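Local coordinates for protein bottromycin amidohydrolase (Streptomyces purpureus, PDB 6I5S) that probably uses two zinc ions to hydrolyse an amide in a thiazoline-containing precursor, acting as the gatekeeper of bottromycin biosynthesis, at residues 171-174 and 175-179; 187-190 and 191-194. All blocks are in the same frame, centred on the assembly; numbering follows the deposited sequence.

Contact 1 of 2, residues 171-174 and 175-179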
loop_
_atom_site.group_PDB
_atom_site.type_symbol
_atom_site.label_atom_id
_atom_site.label_comp_id
_atom_site.label_asym_id
_atom_site.label_seq_id
_atom_site.Cartn_x
_atom_site.Cartn_y
_atom_site.Cartn_z
ATOM N N VAL A 171 15.769 16.442 -8.428
ATOM C CA VAL A 171 15.576 15.926 -9.775
ATOM C C VAL A 171 16.840 15.159 -10.249
ATOM O O VAL A 171 16.736 14.092 -10.863
ATOM C CB VAL A 171 15.197 17.090 -10.714
ATOM C CG1 VAL A 171 15.272 16.695 -12.179
ATOM C CG2 VAL A 171 13.735 17.608 -10.431
ATOM N N ASP A 172 18.032 15.647 -9.909
ATOM C CA ASP A 172 19.275 14.924 -10.257
ATOM C C ASP A 172 19.326 13.528 -9.654
ATOM O O ASP A 172 19.780 12.576 -10.317
ATOM C CB ASP A 172 20.484 15.702 -9.769
ATOM C CG ASP A 172 20.700 17.026 -10.522
ATOM O OD1 ASP A 172 20.226 17.131 -11.680
ATOM O OD2 ASP A 172 21.428 17.920 -9.999
ATOM N N ASP A 173 18.982 13.417 -8.350
ATOM C CA ASP A 173 18.928 12.132 -7.673
ATOM C C ASP A 173 17.901 11.199 -8.326
ATOM O O ASP A 173 18.168 10.013 -8.524
ATOM C CB ASP A 173 18.573 12.304 -6.206
ATOM C CG ASP A 173 19.748 12.660 -5.303
ATOM O OD1 ASP A 173 20.901 12.671 -5.713
ATOM O OD2 ASP A 173 19.492 12.917 -4.087
ATOM N N VAL A 174 16.722 11.712 -8.648
ATOM C CA VAL A 174 15.684 10.892 -9.256
ATOM C C VAL A 174 16.184 10.302 -10.565
ATOM O O VAL A 174 16.106 9.082 -10.791
ATOM C CB VAL A 174 14.388 11.705 -9.432
ATOM C CG1 VAL A 174 13.374 10.966 -10.280
ATOM C CG2 VAL A 174 13.794 12.019 -8.050
ATOM N N LEU A 175 16.670 11.159 -11.453
ATOM C CA LEU A 175 17.055 10.729 -12.773
ATOM C C LEU A 175 18.396 9.979 -12.763
ATOM O O LEU A 175 18.655 9.211 -13.685
ATOM C CB LEU A 175 17.138 11.938 -13.711
ATOM C CG LEU A 175 15.793 12.708 -13.947
ATOM C CD1 LEU A 175 16.068 13.815 -14.948
ATOM C CD2 LEU A 175 14.675 11.819 -14.454
ATOM N N GLY A 176 19.261 10.213 -11.768
ATOM C CA GLY A 176 20.581 9.584 -11.745
ATOM C C GLY A 176 20.512 8.180 -11.209
ATOM O O GLY A 176 21.230 7.296 -11.698
ATOM N N PHE A 177 19.657 7.948 -10.231
ATOM C CA PHE A 177 19.588 6.638 -9.575
ATOM C C PHE A 177 18.330 5.862 -9.912
ATOM O O PHE A 177 18.220 4.689 -9.506
ATOM C CB PHE A 177 19.734 6.808 -8.050
ATOM C CG PHE A 177 21.053 7.407 -7.663
ATOM C CD1 PHE A 177 22.211 6.618 -7.634
ATOM C CD2 PHE A 177 21.164 8.769 -7.396
ATOM C CE1 PHE A 177 23.435 7.189 -7.343
ATOM C CE2 PHE A 177 22.376 9.326 -7.069
ATOM C CZ PHE A 177 23.521 8.549 -7.074
ATOM N N GLY A 178 17.404 6.442 -10.676
ATOM C CA GLY A 178 16.207 5.717 -11.066
ATOM C C GLY A 178 15.135 5.624 -9.992
ATOM O O GLY A 178 14.352 4.630 -9.968
ATOM N N PHE A 179 15.052 6.617 -9.104
ATOM C CA PHE A 179 13.825 6.753 -8.320
ATOM C C PHE A 179 12.617 7.010 -9.240
ATOM O O PHE A 179 12.726 7.493 -10.365
ATOM C CB PHE A 179 13.950 7.877 -7.297
ATOM C CG PHE A 179 14.964 7.609 -6.209
ATOM C CD1 PHE A 179 14.633 6.838 -5.117
ATOM C CD2 PHE A 179 16.258 8.150 -6.273
ATOM C CE1 PHE A 179 15.525 6.642 -4.109
ATOM C CE2 PHE A 179 17.129 7.954 -5.257
ATOM C CZ PHE A 179 16.791 7.190 -4.199
HETATM O O HOH W 1 13.901 7.932 -12.885
#
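Val174 and Gly178 meet at the C-terminal end of helix 164-177, which Gly178 closes: with a phi of 78°, it is the first residue to leave helical geometry. Most of the polar contact is backbone. The amides of Leu175 and Phe177 bond to the carbonyls of Val171 and Asp173, with Leu175 N to Val171 O at 3.0 Å and almost straight. Gly176 N also reaches Asp172 O, at a more bent angle. The last bond of the series, Gly178 N to Val174 O at 2.9 Å, is weak.

Among apolar contacts, Val171 and Leu175 run side by side, Val171 CG1 4.1 Å from Leu175 CD1. Leu175 CG lies anti to its carbonyl carbon (chi1 -63°), which sends the side chain back along the helix beside Val171. The Val174 side chain is buried against Ala144, Ile182 and Ile205; Val174 CG2 still meets Phe179 CB at 4.2 Å.

The rings make the third kind of contact. Asp173 and Phe177 point the same way, with carboxylate and ring 67° apart and Asp173 OD1 3.9 Å from Phe177 CE2. Both Phe177 and Phe179 lean on Leu124 of helix 121-132. The Phe179 ring offers its edge to Asp173 O, which lies in the ring plane 3.5 Å from CD2. A water closes the turn, donating to Val174 O at 3.3 Å and to Phe179 O at 2.8 Å.

Contact 2 of 2, residues 187-190 and 191-194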
loop_
_atom_site.group_PDB
_atom_site.type_symbol
_atom_site.label_atom_id
_atom_site.label_comp_id
_atom_site.label_asym_id
_atom_site.label_seq_id
_atom_site.Cartn_x
_atom_site.Cartn_y
_atom_site.Cartn_z
ATOM N N ASP A 187 5.017 21.504 4.401
ATOM C CA ASP A 187 5.576 22.846 4.576
ATOM C C ASP A 187 6.377 23.305 3.370
ATOM O O ASP A 187 7.068 24.334 3.448
ATOM C CB ASP A 187 6.428 22.889 5.858
ATOM C CG ASP A 187 5.577 22.911 7.109
ATOM O OD1 ASP A 187 4.900 23.916 7.341
ATOM O OD2 ASP A 187 5.519 21.907 7.842
ATOM N N VAL A 188 6.256 22.620 2.232
ATOM C CA VAL A 188 6.858 23.156 1.011
ATOM C C VAL A 188 6.214 24.493 0.692
ATOM O O VAL A 188 4.987 24.607 0.626
ATOM C CB VAL A 188 6.701 22.179 -0.161
ATOM C CG1 VAL A 188 7.329 22.813 -1.444
ATOM C CG2 VAL A 188 7.437 20.888 0.144
ATOM N N GLU A 189 7.047 25.504 0.451
ATOM C CA GLU A 189 6.525 26.835 0.172
ATOM C C GLU A 189 5.899 26.879 -1.224
ATOM O O GLU A 189 6.312 26.161 -2.135
ATOM C CB GLU A 189 7.652 27.870 0.286
ATOM C CG GLU A 189 8.165 28.073 1.698
ATOM C CD GLU A 189 9.614 28.589 1.789
ATOM O OE1 GLU A 189 10.545 28.031 1.130
ATOM O OE2 GLU A 189 9.823 29.553 2.550
ATOM N N ARG A 190 4.949 27.813 -1.419
ATOM C CA ARG A 190 4.211 27.827 -2.679
ATOM C C ARG A 190 5.106 28.054 -3.897
ATOM O O ARG A 190 4.955 27.319 -4.886
ATOM C CB ARG A 190 3.107 28.903 -2.635
ATOM C CG ARG A 190 2.164 28.832 -3.844
ATOM C CD ARG A 190 1.450 30.161 -4.157
ATOM N NE ARG A 190 2.437 31.195 -4.502
ATOM C CZ ARG A 190 2.787 32.205 -3.706
ATOM N NH1 ARG A 190 2.213 32.356 -2.509
ATOM N NH2 ARG A 190 3.717 33.072 -4.114
ATOM N N PRO A 191 5.994 29.050 -3.925
ATOM C CA PRO A 191 6.855 29.246 -5.119
ATOM C C PRO A 191 7.764 28.049 -5.402
ATOM O O PRO A 191 8.101 27.737 -6.567
ATOM C CB PRO A 191 7.659 30.505 -4.759
ATOM C CG PRO A 191 7.158 31.027 -3.552
ATOM C CD PRO A 191 6.247 30.059 -2.874
ATOM N N VAL A 192 8.220 27.393 -4.341
ATOM C CA VAL A 192 9.041 26.209 -4.484
ATOM C C VAL A 192 8.231 25.049 -5.053
ATOM O O VAL A 192 8.706 24.351 -5.959
ATOM C CB VAL A 192 9.713 25.880 -3.141
ATOM C CG1 VAL A 192 10.537 24.609 -3.258
ATOM C CG2 VAL A 192 10.621 27.044 -2.676
ATOM N N PHE A 193 7.003 24.831 -4.552
ATOM C CA PHE A 193 6.126 23.822 -5.122
ATOM C C PHE A 193 5.915 24.069 -6.617
ATOM O O PHE A 193 5.970 23.138 -7.432
ATOM C CB PHE A 193 4.803 23.789 -4.363
ATOM C CG PHE A 193 3.819 22.810 -4.914
ATOM C CD1 PHE A 193 3.828 21.500 -4.479
ATOM C CD2 PHE A 193 2.919 23.201 -5.872
ATOM C CE1 PHE A 193 2.882 20.601 -4.986
ATOM C CE2 PHE A 193 1.976 22.334 -6.373
ATOM C CZ PHE A 193 1.965 21.035 -5.957
ATOM N N GLU A 194 5.638 25.316 -6.995
ATOM C CA GLU A 194 5.331 25.599 -8.400
ATOM C C GLU A 194 6.507 25.282 -9.285
ATOM O O GLU A 194 6.338 24.740 -10.396
ATOM C CB GLU A 194 4.933 27.076 -8.593
ATOM C CG GLU A 194 3.601 27.423 -7.992
ATOM C CD GLU A 194 3.259 28.911 -8.016
ATOM O OE1 GLU A 194 4.035 29.778 -8.507
ATOM O OE2 GLU A 194 2.154 29.224 -7.510
HETATM O O HOH W 2 4.984 31.463 -6.585
#
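Val188 lies one residue ahead of the N-cap of helix 190-203 and reaches forward over the first turn. Val188 CG1, anti to the backbone N (chi1 179°), rests 4.0 Å from Phe193 CB, the two side chains crossing at roughly a right angle. The same methyl, Val188 CG1, meets Val192 CG1 at 4.1 Å, so one branch of Val188 serves both neighbours on the buried side. Beyond them Phe193 packs on Val215 and Val192 on Val161. On the loop side, Asp187 anchors the chain just before Val188 through a salt bridge to Arg239.

Glu189 follows at the N-cap. Glu189 O accepts from Phe193 N at 2.8 Å in a nearly straight bond, and this bond closes the first helical turn. The extended side chain of Glu189 reaches outward across that of Val192, with Glu189 OE1 3.9 Å from Val192 CG2, and also touches Pro150.

Arg190 begins the helix, and Arg190 O accepts from Glu194 N at 3.0 Å. Its side chain bends at chi3 (62°), which folds the guanidinium back over Pro191. Pro191 CD sits 4.0 Å above one face of that group, toward its rim, while Glu194 OE2 lies at the edge, in the guanidinium plane. The planes of the two charged groups are 52° apart, and the salt bridge from Arg190 NE to Glu194 OE2 is long, at 3.6 Å. A water completes the link, accepting from Arg190 NH2 and donating to Glu194 OE1. Pro191, in the first turn, lacks an N-H that this part of a helix does not need. Taken together, the pairing of Val188 with Phe193 around N-cap Glu189 is a hydrophobic staple.

Contact 1 ends helix 164-177 and contact 2 starts helix 190-203, the next helix in the chain; their centres are 20 Å apart and they do not touch. Between them the chain passes through the carboxylated lysine Xaa183, which is shared by both zinc sites, so the two helix ends flank a metal-binding segment. Contact 1 is largely a surface contact, with Val174 its one buried residue. Contact 2 is partly buried, its valines and Phe193 facing inward while Arg190 and Glu194 stay outside. The chemistry differs accordingly: Gly178 ends a helix C-terminus whose water joins backbone carbonyls, whereas a hydrophobic staple holds a helix N-terminus whose water joins two charged side chains.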